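Local coordinates for DUF411 domain-containing protein (Pseudomonas aeruginosa, PDB 6WIS) that probably takes part in bacterial copper resistance, binding a cysteine-bridged cluster of four copper ions, at residues N26-T31 with D72-R77. Numbering follows the deposited sequence.
Sequences NGFKVT and DILKLR
A small apolar contact joins Phe28, at the entrance to the edge strand 29-34, to Ile73 and Leu74 on the helix 70-77. The backbones lie far apart, with the CA atoms of Phe28 and Ile73 10.4 Å from each other, so a long, flat apolar side chain suits position 28, and no hydrogen bond crosses between the segments. The far end of the ring does the touching, with Phe28 CE2 3.9 Å from Ile73 CG2 and Phe28 CZ 4.1 Å from Leu74 CD2; both methyls approach the ring at a slant. In Ile73 the branch CG2 stands opposite the backbone N while CG1 lies beside it (chi1 -65°), which presents the methyl to the phenyl group. Isoleucine suits this buried place because it is wholly apolar and its second branch supplies that methyl; Leu74, exposed on its helix, reaches the ring with the end of its side chain. Leu23, from helix 14-24, touches both Phe28 and Ile73, while Leu3, Ile5 and Ala70 also pack on the phenyl group. Just before the phenylalanine, Gly27 has positive phi (96°), a conformation suited to glycine, which has no CB to press on the preceding carbonyl oxygen. This glycine is the C-prime residue of a Schellman motif ending helix 14-24, with Phe28 N bonded to Leu23 O: a helix-to-strand turn that places a phenylalanine in the hydrophobic core between helices 14-24 and 70-77 and strand 4-9.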
loop_
_atom_site.group_PDB
_atom_site.type_symbol
_atom_site.label_atom_id
_atom_site.label_comp_id
_atom_site.label_asym_id
_atom_site.label_seq_id
_atom_site.Cartn_x
_atom_site.Cartn_y
_atom_site.Cartn_z
ATOM N N ASN A 26 -12.067 -1.894 7.813
ATOM C CA ASN A 26 -12.571 -2.550 6.617
ATOM C C ASN A 26 -12.528 -4.071 6.723
ATOM O O ASN A 26 -12.784 -4.761 5.731
ATOM C CB ASN A 26 -11.800 -2.068 5.388
ATOM C CG ASN A 26 -12.305 -0.741 4.889
ATOM O OD1 ASN A 26 -13.298 -0.693 4.167
ATOM N ND2 ASN A 26 -11.645 0.353 5.292
ATOM N N GLY A 27 -12.233 -4.609 7.907
ATOM C CA GLY A 27 -12.257 -6.041 8.109
ATOM C C GLY A 27 -10.930 -6.761 7.974
ATOM O O GLY A 27 -10.886 -7.984 8.195
ATOM N N PHE A 28 -9.850 -6.065 7.614
ATOM C CA PHE A 28 -8.547 -6.721 7.540
ATOM C C PHE A 28 -8.026 -7.035 8.938
ATOM O O PHE A 28 -8.080 -6.197 9.847
ATOM C CB PHE A 28 -7.522 -5.840 6.831
ATOM C CG PHE A 28 -7.719 -5.717 5.345
ATOM C CD1 PHE A 28 -8.728 -4.929 4.824
ATOM C CD2 PHE A 28 -6.846 -6.333 4.471
ATOM C CE1 PHE A 28 -8.879 -4.788 3.468
ATOM C CE2 PHE A 28 -7.005 -6.211 3.110
ATOM C CZ PHE A 28 -8.028 -5.430 2.607
ATOM N N LYS A 29 -7.488 -8.237 9.102
ATOM C CA LYS A 29 -6.607 -8.517 10.229
ATOM C C LYS A 29 -5.197 -8.026 9.882
ATOM O O LYS A 29 -4.638 -8.414 8.847
ATOM C CB LYS A 29 -6.621 -10.012 10.533
ATOM C CG LYS A 29 -5.613 -10.446 11.580
ATOM N N VAL A 30 -4.631 -7.155 10.716
ATOM C CA VAL A 30 -3.355 -6.501 10.428
ATOM C C VAL A 30 -2.342 -6.917 11.486
ATOM O O VAL A 30 -2.630 -6.848 12.687
ATOM C CB VAL A 30 -3.501 -4.961 10.386
ATOM C CG1 VAL A 30 -2.192 -4.292 9.930
ATOM C CG2 VAL A 30 -4.649 -4.543 9.449
ATOM N N THR A 31 -1.163 -7.338 11.047
ATOM C CA THR A 31 0.004 -7.405 11.917
ATOM C C THR A 31 1.051 -6.423 11.409
ATOM O O THR A 31 1.188 -6.218 10.198
ATOM C CB THR A 31 0.599 -8.817 11.955
ATOM O OG1 THR A 31 0.944 -9.208 10.634
ATOM C CG2 THR A 31 -0.396 -9.827 12.524
ATOM N N ASP A 72 -9.118 -1.122 -3.315
ATOM C CA ASP A 72 -8.160 -1.424 -4.369
ATOM C C ASP A 72 -7.223 -2.551 -3.986
ATOM O O ASP A 72 -6.692 -3.212 -4.880
ATOM C CB ASP A 72 -7.371 -0.164 -4.736
ATOM C CG ASP A 72 -8.284 0.970 -5.165
ATOM O OD1 ASP A 72 -9.234 0.688 -5.917
ATOM O OD2 ASP A 72 -8.083 2.139 -4.752
ATOM N N ILE A 73 -7.022 -2.789 -2.687
ATOM C CA ILE A 73 -6.303 -3.986 -2.261
ATOM C C ILE A 73 -7.095 -5.230 -2.650
ATOM O O ILE A 73 -6.521 -6.222 -3.120
ATOM C CB ILE A 73 -6.011 -3.949 -0.749
ATOM C CG1 ILE A 73 -5.049 -2.801 -0.385
ATOM C CG2 ILE A 73 -5.357 -5.255 -0.301
ATOM C CD1 ILE A 73 -4.798 -2.696 1.190
ATOM N N LEU A 74 -8.428 -5.181 -2.516
ATOM C CA LEU A 74 -9.256 -6.307 -2.961
ATOM C C LEU A 74 -9.124 -6.533 -4.472
ATOM O O LEU A 74 -9.046 -7.683 -4.924
ATOM C CB LEU A 74 -10.732 -6.094 -2.569
ATOM C CG LEU A 74 -11.104 -5.861 -1.089
ATOM C CD1 LEU A 74 -12.629 -5.620 -0.900
ATOM C CD2 LEU A 74 -10.610 -6.987 -0.148
ATOM N N LYS A 75 -9.072 -5.454 -5.272
ATOM C CA LYS A 75 -8.874 -5.623 -6.719
ATOM C C LYS A 75 -7.511 -6.217 -7.026
ATOM O O LYS A 75 -7.374 -7.042 -7.944
ATOM C CB LYS A 75 -9.015 -4.288 -7.465
ATOM C CG LYS A 75 -10.350 -3.591 -7.260
ATOM C CD LYS A 75 -10.383 -2.227 -7.957
ATOM N N LEU A 76 -6.484 -5.783 -6.289
ATOM C CA LEU A 76 -5.156 -6.363 -6.433
ATOM C C LEU A 76 -5.188 -7.871 -6.226
ATOM O O LEU A 76 -4.605 -8.629 -7.012
ATOM C CB LEU A 76 -4.192 -5.701 -5.439
ATOM C CG LEU A 76 -2.806 -6.324 -5.287
ATOM C CD1 LEU A 76 -2.033 -6.222 -6.617
ATOM C CD2 LEU A 76 -2.024 -5.634 -4.142
ATOM N N ARG A 77 -5.889 -8.321 -5.185
ATOM C CA ARG A 77 -5.927 -9.738 -4.845
ATOM C C ARG A 77 -6.508 -10.583 -5.965
ATOM O O ARG A 77 -6.099 -11.736 -6.141
ATOM C CB ARG A 77 -6.743 -9.957 -3.576
ATOM C CG ARG A 77 -6.060 -9.454 -2.342
ATOM C CD ARG A 77 -6.797 -9.834 -1.073
ATOM N NE ARG A 77 -6.649 -11.244 -0.725
ATOM C CZ ARG A 77 -7.657 -12.113 -0.716
ATOM N NH1 ARG A 77 -8.872 -11.715 -1.053
ATOM N NH2 ARG A 77 -7.450 -13.372 -0.377
#